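Local structure of putative CRISPR-associated endoribonuclease-like protein Cas6 (Pyrococcus furiosus, 3UFC) at residues I7-L12 with D75-Y80; N21-L26 with T193-K198; S28-K33 with P100-G105; K123-F128 with R210-K215. The protein belongs to the Cas6 family of CRISPR-associated proteins, binds crRNA and probably takes part in antiviral defence. One frame throughout, in Å; residues are numbered along the deposited sequence.

The two halves of this protein illustrate how one fold can be used twice. Interactions 1 and 4 are antiparallel strand pairings at corresponding places in two ferredoxin-like sheets, their centres about 30 Å apart. Interaction 3 adds a helix lying against the end strand of the first sheet, and touches interaction 1 where Leu9 CD2 packs 4.3 Å from Phe102 CD1. Interaction 2, centred about 14 Å from interaction 3, uses the start of that same helix to meet an outer strand of the second sheet; Glu25 OE2 lies 3.1 Å from Gly105 N, a probable hydrogen bond between the two contacts. Interactions 2 and 4 reach the same sheet, yet their nearest atoms stay about 14 Å apart.

Interaction 1 of 4, residues I7-L12 with D75-Y80; sequences IKLLPL and DDISLY
Ile7 and Lys8 pair with Leu79 and Ser78 as neighbouring antiparallel strands within the N-terminal ferredoxin-like sheet, a largely buried contact. Ile7 and Leu79 form a hydrogen-bonded pair, Ile7 N reaching Leu79 O at 2.8 Å while Leu79 N returns a bond to Ile7 O. Two residues further, past the non-hydrogen-bonded Lys8-Ser78 pair, Leu9 N donates to Ile77 O at 2.9 Å. Beyond this point the strands part, and a water bridges them, accepting from Ile77 N at 3.0 Å and lying close to Leu9 O and Asp75 O.

The two faces of the pair differ in chemistry. On one, Lys8 folds back over the neighbouring strand, bent twice along its chain (chi2 and chi3 both -62°), which carries NZ to Asp76 OD1 at 2.7 Å and to Ser78 OG at 2.8 Å. The ammonium meets the Asp76 carboxylate from above its plane, giving a salt bridge between the two segments. Ser78 OG is also hydrogen-bonded to Glu6, whose carboxylate makes a long, weak ion pair with Lys8. On the other face the side chains are apolar: Ile77 CG2 lies 4.1 Å from Leu9 CB, and Ile77 CD1 touches Pro11 CD at 3.9 Å.

Strand 107-116 continues the sheet beyond strand 3-11, with Phe109 touching Leu9, Pro11 and Ile77, while strand 53-59 lies beyond strand 77-83 and packs Ile57 on Ile77 and Phe54 on Leu79.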
# COMPACT_ATOMS: atom_id res chain seq x y z
N ILE A 7 -2.17 11.02 6.89
CA ILE A 7 -3.38 11.23 7.66
C ILE A 7 -3.07 10.86 9.10
O ILE A 7 -2.66 9.74 9.39
CB ILE A 7 -4.52 10.34 7.13
CG1 ILE A 7 -4.81 10.71 5.67
CG2 ILE A 7 -5.77 10.50 7.99
CD1 ILE A 7 -5.81 9.82 5.00
N LYS A 8 -3.23 11.83 10.00
CA LYS A 8 -2.97 11.58 11.42
C LYS A 8 -4.28 11.08 12.01
O LYS A 8 -5.34 11.63 11.72
CB LYS A 8 -2.53 12.87 12.13
CG LYS A 8 -1.24 13.46 11.61
CD LYS A 8 -0.06 12.51 11.79
CE LYS A 8 0.19 12.20 13.26
NZ LYS A 8 1.33 11.26 13.44
N LEU A 9 -4.19 10.04 12.82
CA LEU A 9 -5.39 9.47 13.43
C LEU A 9 -5.33 9.59 14.94
O LEU A 9 -4.27 9.43 15.55
CB LEU A 9 -5.53 8.00 13.04
CG LEU A 9 -5.61 7.69 11.54
CD1 LEU A 9 -5.47 6.18 11.33
CD2 LEU A 9 -6.94 8.20 10.98
N LEU A 10 -6.48 9.86 15.54
CA LEU A 10 -6.58 9.99 16.99
C LEU A 10 -7.59 8.95 17.47
O LEU A 10 -8.76 8.98 17.08
CB LEU A 10 -7.04 11.41 17.35
CG LEU A 10 -7.19 11.84 18.81
CD1 LEU A 10 -8.48 11.29 19.38
CD2 LEU A 10 -5.99 11.39 19.63
N PRO A 11 -7.15 8.00 18.31
CA PRO A 11 -8.07 6.98 18.81
C PRO A 11 -8.99 7.60 19.86
O PRO A 11 -8.54 8.37 20.71
CB PRO A 11 -7.13 5.92 19.39
CG PRO A 11 -5.99 6.72 19.88
CD PRO A 11 -5.77 7.72 18.76
N LEU A 12 -10.27 7.26 19.79
CA LEU A 12 -11.24 7.80 20.73
C LEU A 12 -11.03 7.19 22.12
O LEU A 12 -11.21 7.86 23.13
CB LEU A 12 -12.66 7.52 20.24
CG LEU A 12 -12.96 8.04 18.83
CD1 LEU A 12 -14.40 7.74 18.47
CD2 LEU A 12 -12.69 9.53 18.75
N ASP A 75 -0.46 8.41 20.80
CA ASP A 75 -1.43 9.14 19.98
C ASP A 75 -0.81 9.52 18.64
O ASP A 75 -1.48 10.09 17.78
CB ASP A 75 -1.89 10.41 20.70
CG ASP A 75 -2.94 10.13 21.76
OD1 ASP A 75 -3.10 10.96 22.68
OD2 ASP A 75 -3.61 9.08 21.67
N ASP A 76 0.47 9.21 18.47
CA ASP A 76 1.18 9.51 17.23
C ASP A 76 0.96 8.34 16.27
O ASP A 76 1.73 7.37 16.23
CB ASP A 76 2.67 9.69 17.54
CG ASP A 76 3.47 10.11 16.33
OD1 ASP A 76 2.98 10.95 15.55
OD2 ASP A 76 4.61 9.62 16.17
N ILE A 77 -0.12 8.45 15.50
CA ILE A 77 -0.52 7.41 14.55
C ILE A 77 -0.74 8.01 13.17
O ILE A 77 -1.47 8.99 13.02
CB ILE A 77 -1.84 6.76 15.00
CG1 ILE A 77 -1.68 6.17 16.40
CG2 ILE A 77 -2.26 5.69 14.00
CD1 ILE A 77 -2.98 5.68 17.00
N SER A 78 -0.14 7.40 12.15
CA SER A 78 -0.28 7.90 10.79
C SER A 78 -0.67 6.84 9.77
O SER A 78 -0.33 5.67 9.90
CB SER A 78 1.04 8.55 10.35
OG SER A 78 1.33 9.70 11.11
N LEU A 79 -1.40 7.29 8.75
CA LEU A 79 -1.83 6.45 7.64
C LEU A 79 -1.40 7.21 6.39
O LEU A 79 -1.81 8.36 6.19
CB LEU A 79 -3.35 6.28 7.63
CG LEU A 79 -3.93 5.63 6.37
CD1 LEU A 79 -3.42 4.19 6.24
CD2 LEU A 79 -5.45 5.65 6.42
N TYR A 80 -0.57 6.60 5.56
CA TYR A 80 -0.12 7.26 4.33
C TYR A 80 -0.87 6.72 3.12
O TYR A 80 -1.15 5.53 3.03
CB TYR A 80 1.39 7.10 4.14
CG TYR A 80 2.19 7.57 5.33
CD1 TYR A 80 2.46 6.72 6.40
CD2 TYR A 80 2.65 8.89 5.41
CE1 TYR A 80 3.17 7.16 7.51
CE2 TYR A 80 3.36 9.34 6.52
CZ TYR A 80 3.61 8.47 7.57
OH TYR A 80 4.31 8.90 8.66
O HOH W 1 -1.91 10.85 15.29

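Interaction 2 of 4, residues N21-L26 with T193-K198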
# COMPACT_ATOMS: atom_id res chain seq x y z
N ASN A 21 -5.47 -7.72 11.18
CA ASN A 21 -6.00 -7.78 9.81
C ASN A 21 -7.13 -6.80 9.48
O ASN A 21 -8.26 -7.22 9.23
CB ASN A 21 -6.47 -9.21 9.54
CG ASN A 21 -5.46 -10.25 9.99
OD1 ASN A 21 -4.38 -10.38 9.40
ND2 ASN A 21 -5.79 -10.98 11.05
N TYR A 22 -6.81 -5.51 9.42
CA TYR A 22 -7.82 -4.49 9.15
C TYR A 22 -7.84 -3.97 7.71
O TYR A 22 -8.65 -3.11 7.38
CB TYR A 22 -7.60 -3.31 10.10
CG TYR A 22 -6.20 -2.77 10.05
CD1 TYR A 22 -5.76 -2.00 8.97
CD2 TYR A 22 -5.28 -3.07 11.05
CE1 TYR A 22 -4.44 -1.55 8.88
CE2 TYR A 22 -3.96 -2.63 10.97
CZ TYR A 22 -3.55 -1.88 9.89
OH TYR A 22 -2.23 -1.47 9.81
N ASN A 23 -6.96 -4.49 6.86
CA ASN A 23 -6.89 -4.00 5.48
C ASN A 23 -8.19 -3.82 4.72
O ASN A 23 -8.47 -2.73 4.22
CB ASN A 23 -5.93 -4.85 4.66
CG ASN A 23 -4.48 -4.54 4.97
OD1 ASN A 23 -3.97 -4.93 6.01
ND2 ASN A 23 -3.83 -3.80 4.08
N TYR A 24 -9.00 -4.86 4.62
CA TYR A 24 -10.24 -4.73 3.86
C TYR A 24 -11.21 -3.73 4.47
O TYR A 24 -11.90 -3.01 3.74
CB TYR A 24 -10.94 -6.09 3.71
CG TYR A 24 -12.05 -6.05 2.68
CD1 TYR A 24 -11.76 -5.87 1.33
CD2 TYR A 24 -13.38 -6.18 3.06
CE1 TYR A 24 -12.77 -5.82 0.38
CE2 TYR A 24 -14.41 -6.13 2.11
CZ TYR A 24 -14.09 -5.95 0.78
OH TYR A 24 -15.10 -5.91 -0.17
N GLU A 25 -11.28 -3.69 5.79
CA GLU A 25 -12.17 -2.76 6.48
C GLU A 25 -11.73 -1.31 6.24
O GLU A 25 -12.55 -0.43 6.00
CB GLU A 25 -12.19 -3.05 7.99
CG GLU A 25 -13.22 -2.22 8.74
CD GLU A 25 -13.29 -2.56 10.22
OE1 GLU A 25 -14.21 -2.03 10.90
OE2 GLU A 25 -12.45 -3.34 10.71
N LEU A 26 -10.42 -1.07 6.32
CA LEU A 26 -9.87 0.27 6.10
C LEU A 26 -10.10 0.68 4.64
O LEU A 26 -10.58 1.77 4.35
CB LEU A 26 -8.38 0.27 6.44
CG LEU A 26 -7.60 1.58 6.24
CD1 LEU A 26 -8.35 2.74 6.91
CD2 LEU A 26 -6.20 1.42 6.83
N THR A 193 5.58 -11.40 5.90
CA THR A 193 4.39 -11.00 6.62
C THR A 193 3.20 -11.79 6.10
O THR A 193 3.20 -12.28 4.97
CB THR A 193 4.11 -9.50 6.46
OG1 THR A 193 3.11 -9.10 7.41
CG2 THR A 193 3.61 -9.19 5.06
N ARG A 194 2.17 -11.90 6.93
CA ARG A 194 0.96 -12.62 6.57
C ARG A 194 -0.22 -11.84 7.10
O ARG A 194 -0.29 -11.54 8.29
CB ARG A 194 0.99 -14.03 7.19
CG ARG A 194 -0.17 -14.91 6.76
CD ARG A 194 -0.10 -16.28 7.40
NE ARG A 194 -0.30 -16.22 8.85
CZ ARG A 194 -0.45 -17.30 9.62
NH1 ARG A 194 -0.43 -18.51 9.08
NH2 ARG A 194 -0.63 -17.16 10.93
N LEU A 195 -1.16 -11.50 6.22
CA LEU A 195 -2.32 -10.73 6.61
C LEU A 195 -3.59 -11.25 5.97
O LEU A 195 -3.61 -11.62 4.80
CB LEU A 195 -2.14 -9.26 6.20
CG LEU A 195 -1.00 -8.47 6.85
CD1 LEU A 195 -0.86 -7.12 6.15
CD2 LEU A 195 -1.27 -8.30 8.35
N ILE A 196 -4.67 -11.26 6.75
CA ILE A 196 -5.95 -11.69 6.21
C ILE A 196 -6.57 -10.47 5.57
O ILE A 196 -6.74 -9.44 6.22
CB ILE A 196 -6.89 -12.21 7.32
CG1 ILE A 196 -6.42 -13.59 7.79
CG2 ILE A 196 -8.33 -12.26 6.80
CD1 ILE A 196 -7.24 -14.16 8.93
N VAL A 197 -6.89 -10.58 4.28
CA VAL A 197 -7.51 -9.48 3.56
C VAL A 197 -8.89 -9.97 3.18
O VAL A 197 -9.05 -10.77 2.25
CB VAL A 197 -6.71 -9.12 2.29
CG1 VAL A 197 -7.38 -7.96 1.57
CG2 VAL A 197 -5.28 -8.77 2.67
N LYS A 198 -9.88 -9.50 3.92
CA LYS A 198 -11.27 -9.89 3.73
C LYS A 198 -11.48 -11.34 4.17
O LYS A 198 -11.86 -11.60 5.31
CB LYS A 198 -11.70 -9.73 2.27
CG LYS A 198 -13.18 -10.03 2.07
CD LYS A 198 -13.60 -9.95 0.61
CE LYS A 198 -15.10 -10.20 0.47
NZ LYS A 198 -15.53 -10.18 -0.95
O HOH W 2 -8.91 -7.52 6.02
O HOH W 3 -2.24 -12.41 10.02
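Asn21 and Tyr24, at the entry to helix 23-37, meet Ile196 and Lys198 at the end of an outermost strand of the second sheet, a junction between the N-terminal and C-terminal parts of the protein. The strand's backbone is met by a side-chain amide: Ile196 N donates to Asn21 OD1 at 2.8 Å. That N-H points almost straight at the oxygen (176°) but arrives from above the carbonyl plane. The same amide lies against the Ile196 side chain, Asn21 CG coming within 3.6 Å of Ile196 CB.

Two waters complete the polar seam. One links Asn21 OD1 to Arg194 O. The other makes four bonds, accepting from Tyr24 N and Lys198 N, each at 3.0 Å, and donating to Ile196 O at 2.9 Å and to Asn21 O at 3.3 Å.

Tyr24 CG stands opposite its backbone N (chi1 -167°), which lays the ring beside the extended Lys198 chain; Lys198 CB sits over one ring face, 4.0 Å from the ring centroid, as a CH-pi contact. The chemistry implies a junction held chiefly by one direct hydrogen bond to a side-chain amide and by bridging water, a single water serving both helix and strand end.

Interaction 3 of 4, residues S28-K33 with P100-G105; sequences SQIVEK and PEFKIG
The Phe102 ring carries the Lys33 chain over one face, with Lys33 CE 3.7 Å above the ring plane and displaced toward the rim, a CH-pi contact. Ile30 CG1 comes up obliquely to Phe102 CE2, 3.9 Å away, from the side of the ring plane opposite Lys33, while Gln29 CB approaches from the Lys33 side. The second flat group, the Gln29 amide, is engaged at both ends by one residue of the strand. Lys103 N donates to Gln29 OE1 at 2.7 Å, in the carbonyl plane and on a lone pair, along a nearly straight line (170°). Gln29 NE2 gives a more bent bond to Lys103 O at 2.6 Å. This two-point grip fixes the rotation of the amide, and NE2 is further tied to Glu25 O one turn back in the helix.

The Lys33 chain crosses Phe102 at a slant until a turn at its last torsion (chi4 -59°) directs NZ to Glu101 O, 2.8 Å away; Ser99 OG is another partner of this ammonium.

The 28-33 part of helix 23-37 runs roughly antiparallel to strand 101-104, an end strand of the five-stranded sheet. Phe102 lies between them, touching Leu26 of the helix and Val111 of strand 107-116.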
# COMPACT_ATOMS: atom_id res chain seq x y z
N SER A 28 -12.30 -0.41 2.53
CA SER A 28 -13.73 -0.19 2.31
C SER A 28 -14.18 1.21 2.74
O SER A 28 -14.91 1.88 2.02
CB SER A 28 -14.55 -1.24 3.07
OG SER A 28 -14.22 -2.55 2.63
N GLN A 29 -13.74 1.64 3.92
CA GLN A 29 -14.12 2.95 4.42
C GLN A 29 -13.56 4.08 3.57
O GLN A 29 -14.26 5.07 3.31
CB GLN A 29 -13.67 3.10 5.87
CG GLN A 29 -14.38 2.14 6.81
CD GLN A 29 -13.82 2.18 8.22
OE1 GLN A 29 -14.09 3.09 8.99
NE2 GLN A 29 -13.02 1.18 8.56
N ILE A 30 -12.32 3.95 3.12
CA ILE A 30 -11.73 4.98 2.27
C ILE A 30 -12.53 5.09 0.98
O ILE A 30 -12.89 6.19 0.54
CB ILE A 30 -10.24 4.66 1.94
CG1 ILE A 30 -9.42 4.64 3.23
CG2 ILE A 30 -9.69 5.69 0.96
CD1 ILE A 30 -7.98 4.14 3.06
N VAL A 31 -12.81 3.94 0.36
CA VAL A 31 -13.57 3.92 -0.89
C VAL A 31 -14.98 4.48 -0.67
O VAL A 31 -15.49 5.25 -1.48
CB VAL A 31 -13.69 2.49 -1.46
CG1 VAL A 31 -14.61 2.49 -2.68
CG2 VAL A 31 -12.30 1.97 -1.85
N GLU A 32 -15.61 4.09 0.43
CA GLU A 32 -16.95 4.56 0.75
C GLU A 32 -16.94 6.08 0.89
O GLU A 32 -17.77 6.78 0.30
CB GLU A 32 -17.43 3.90 2.05
CG GLU A 32 -18.89 4.17 2.40
CD GLU A 32 -19.14 5.59 2.89
OE1 GLU A 32 -18.46 6.01 3.84
OE2 GLU A 32 -20.02 6.27 2.32
N LYS A 33 -15.98 6.61 1.64
CA LYS A 33 -15.88 8.05 1.84
C LYS A 33 -15.59 8.82 0.55
O LYS A 33 -16.18 9.87 0.31
CB LYS A 33 -14.82 8.36 2.90
CG LYS A 33 -15.15 7.80 4.27
CD LYS A 33 -14.02 8.00 5.27
CE LYS A 33 -14.34 7.32 6.59
NZ LYS A 33 -15.61 7.85 7.19
N PRO A 100 -14.69 12.30 8.62
CA PRO A 100 -13.44 12.06 9.35
C PRO A 100 -13.32 10.91 10.35
O PRO A 100 -12.33 10.84 11.07
CB PRO A 100 -13.18 13.40 10.01
CG PRO A 100 -14.57 13.86 10.35
CD PRO A 100 -15.32 13.55 9.08
N GLU A 101 -14.29 10.01 10.41
CA GLU A 101 -14.19 8.90 11.36
C GLU A 101 -13.89 7.55 10.72
O GLU A 101 -14.42 7.22 9.66
CB GLU A 101 -15.48 8.78 12.18
CG GLU A 101 -15.74 9.93 13.13
CD GLU A 101 -16.87 9.63 14.11
OE1 GLU A 101 -16.71 8.71 14.94
OE2 GLU A 101 -17.91 10.32 14.05
N PHE A 102 -13.02 6.78 11.37
CA PHE A 102 -12.66 5.45 10.89
C PHE A 102 -12.86 4.43 11.99
O PHE A 102 -12.59 4.69 13.16
CB PHE A 102 -11.20 5.39 10.43
CG PHE A 102 -10.97 5.96 9.05
CD1 PHE A 102 -10.53 7.28 8.89
CD2 PHE A 102 -11.19 5.19 7.92
CE1 PHE A 102 -10.33 7.81 7.61
CE2 PHE A 102 -10.99 5.71 6.65
CZ PHE A 102 -10.56 7.02 6.49
N LYS A 103 -13.34 3.25 11.60
CA LYS A 103 -13.59 2.16 12.54
C LYS A 103 -12.68 0.99 12.17
O LYS A 103 -12.75 0.46 11.07
CB LYS A 103 -15.05 1.74 12.45
CG LYS A 103 -15.47 0.67 13.44
CD LYS A 103 -15.42 1.18 14.87
CE LYS A 103 -16.07 0.20 15.83
NZ LYS A 103 -16.01 0.66 17.25
N ILE A 104 -11.81 0.60 13.10
CA ILE A 104 -10.90 -0.52 12.89
C ILE A 104 -11.24 -1.51 14.00
O ILE A 104 -10.88 -1.31 15.16
CB ILE A 104 -9.41 -0.09 13.01
CG1 ILE A 104 -9.01 0.81 11.83
CG2 ILE A 104 -8.51 -1.32 13.01
CD1 ILE A 104 -9.71 2.15 11.81
N GLY A 105 -11.94 -2.58 13.63
CA GLY A 105 -12.34 -3.55 14.64
C GLY A 105 -13.33 -2.84 15.54
O GLY A 105 -14.32 -2.28 15.06

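Interaction 4 of 4, residues K123-F128 with R210-K215; sequences KNVNIF and RYYGSK
Tyr211 and Asn124 owe their meeting places to their first torsions. In Tyr211, CG stands opposite the backbone N (chi1 173°), which sends the ring onward toward the end of its own strand, where OH bonds Ser214 O at 2.6 Å; the CB left behind meets the edge of the Phe128 ring, 3.7 Å from CE1. In Asn124, CG lies beside the backbone N (chi1 -68°), bringing ND2 to Gly213 O at 2.9 Å along an almost straight N-H line. Asn124 also uses its main chain here, its O accepting from Gly213 N at 2.7 Å, while its OD1 takes a water that Lys215 NZ shares.

Asn126 and Tyr211 form the hydrogen-bonded pair of the ladder: Tyr211 N to Asn126 O is 2.6 Å, and Asn126 N to Tyr211 O is 3.0 Å. The Asn126 side chain turns to its own segment, OD1 accepting from Lys123 N and ND2 donating to Lys123 O, which holds the turn before the strand. On the other face Val125 CG2 packs 3.8 Å from Tyr212 CD2, and Ile127 lies alongside Arg210, whose guanidinium forms a salt bridge with Glu186.

Helix 215-224 covers the Tyr211 face through Ile217 and Ala218, and Ser214 caps its N-terminus. Strand 125-130 lies between strands 200-213 and 237-239, with 183-197 outermost beyond 200-213; with helices 158-174 and 215-224 this gives the beta-alpha-beta-beta-alpha-beta order of a ferredoxin-like domain.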
# COMPACT_ATOMS: atom_id res chain seq x y z
N LYS A 123 15.03 8.60 -9.29
CA LYS A 123 16.12 8.45 -10.24
C LYS A 123 16.19 7.02 -10.77
O LYS A 123 15.29 6.22 -10.51
CB LYS A 123 17.43 8.85 -9.57
CG LYS A 123 17.45 10.33 -9.17
CD LYS A 123 17.92 10.54 -7.74
CE LYS A 123 19.40 10.24 -7.59
NZ LYS A 123 19.86 10.40 -6.17
N ASN A 124 17.24 6.70 -11.52
CA ASN A 124 17.38 5.35 -12.06
C ASN A 124 17.80 4.40 -10.96
O ASN A 124 17.63 3.18 -11.08
CB ASN A 124 18.40 5.34 -13.20
CG ASN A 124 17.90 6.09 -14.40
OD1 ASN A 124 18.44 7.13 -14.77
ND2 ASN A 124 16.85 5.57 -15.03
N VAL A 125 18.35 4.96 -9.89
CA VAL A 125 18.76 4.16 -8.74
C VAL A 125 18.11 4.79 -7.51
O VAL A 125 18.24 5.99 -7.26
CB VAL A 125 20.29 4.13 -8.57
CG1 VAL A 125 20.65 3.25 -7.38
CG2 VAL A 125 20.95 3.59 -9.84
N ASN A 126 17.39 3.97 -6.74
CA ASN A 126 16.71 4.44 -5.54
C ASN A 126 16.73 3.38 -4.46
O ASN A 126 16.80 2.19 -4.74
CB ASN A 126 15.23 4.75 -5.83
CG ASN A 126 15.04 5.62 -7.06
OD1 ASN A 126 15.24 6.83 -7.02
ND2 ASN A 126 14.63 4.99 -8.17
N ILE A 127 16.69 3.81 -3.21
CA ILE A 127 16.61 2.87 -2.10
C ILE A 127 15.18 3.07 -1.61
O ILE A 127 14.79 4.18 -1.22
CB ILE A 127 17.58 3.20 -0.97
CG1 ILE A 127 19.03 3.03 -1.45
CG2 ILE A 127 17.34 2.24 0.20
CD1 ILE A 127 20.04 3.32 -0.37
N PHE A 128 14.39 2.00 -1.65
CA PHE A 128 12.99 2.06 -1.21
C PHE A 128 12.78 1.27 0.07
O PHE A 128 13.44 0.25 0.31
CB PHE A 128 12.06 1.48 -2.29
CG PHE A 128 11.94 2.33 -3.54
CD1 PHE A 128 12.35 1.83 -4.77
CD2 PHE A 128 11.38 3.60 -3.48
CE1 PHE A 128 12.21 2.59 -5.94
CE2 PHE A 128 11.22 4.37 -4.64
CZ PHE A 128 11.64 3.87 -5.87
N ARG A 210 17.35 -1.77 -2.98
CA ARG A 210 17.88 -0.77 -3.88
C ARG A 210 17.35 -1.14 -5.26
O ARG A 210 17.46 -2.29 -5.69
CB ARG A 210 19.42 -0.79 -3.87
CG ARG A 210 20.05 0.29 -4.74
CD ARG A 210 21.57 0.35 -4.63
NE ARG A 210 22.04 0.90 -3.36
CZ ARG A 210 22.44 0.17 -2.33
NH1 ARG A 210 22.45 -1.15 -2.40
NH2 ARG A 210 22.85 0.77 -1.22
N TYR A 211 16.74 -0.17 -5.93
CA TYR A 211 16.16 -0.35 -7.26
C TYR A 211 17.10 0.22 -8.32
O TYR A 211 17.60 1.33 -8.16
CB TYR A 211 14.81 0.38 -7.32
CG TYR A 211 14.14 0.43 -8.68
CD1 TYR A 211 13.06 -0.40 -8.98
CD2 TYR A 211 14.56 1.33 -9.66
CE1 TYR A 211 12.40 -0.32 -10.20
CE2 TYR A 211 13.92 1.42 -10.89
CZ TYR A 211 12.84 0.59 -11.16
OH TYR A 211 12.18 0.69 -12.36
N TYR A 212 17.32 -0.54 -9.40
CA TYR A 212 18.18 -0.10 -10.51
C TYR A 212 17.41 -0.19 -11.82
O TYR A 212 16.89 -1.25 -12.16
CB TYR A 212 19.41 -0.99 -10.68
CG TYR A 212 20.43 -0.96 -9.57
CD1 TYR A 212 20.26 -1.73 -8.42
CD2 TYR A 212 21.59 -0.19 -9.69
CE1 TYR A 212 21.21 -1.74 -7.42
CE2 TYR A 212 22.55 -0.19 -8.68
CZ TYR A 212 22.36 -0.96 -7.55
OH TYR A 212 23.30 -0.96 -6.56
N GLY A 213 17.34 0.91 -12.57
CA GLY A 213 16.65 0.81 -13.85
C GLY A 213 15.67 1.88 -14.27
O GLY A 213 15.85 3.07 -13.98
N SER A 214 14.63 1.44 -14.96
CA SER A 214 13.59 2.30 -15.49
C SER A 214 13.05 3.32 -14.50
O SER A 214 12.51 2.97 -13.46
CB SER A 214 12.43 1.46 -16.01
OG SER A 214 11.32 2.28 -16.33
N LYS A 215 13.20 4.60 -14.85
CA LYS A 215 12.72 5.68 -14.00
C LYS A 215 11.19 5.72 -14.03
O LYS A 215 10.56 6.02 -13.01
CB LYS A 215 13.32 7.01 -14.48
CG LYS A 215 12.90 8.21 -13.67
CD LYS A 215 13.98 9.30 -13.71
CE LYS A 215 14.33 9.72 -15.12
NZ LYS A 215 15.45 10.71 -15.15
O HOH W 4 17.83 9.59 -15.51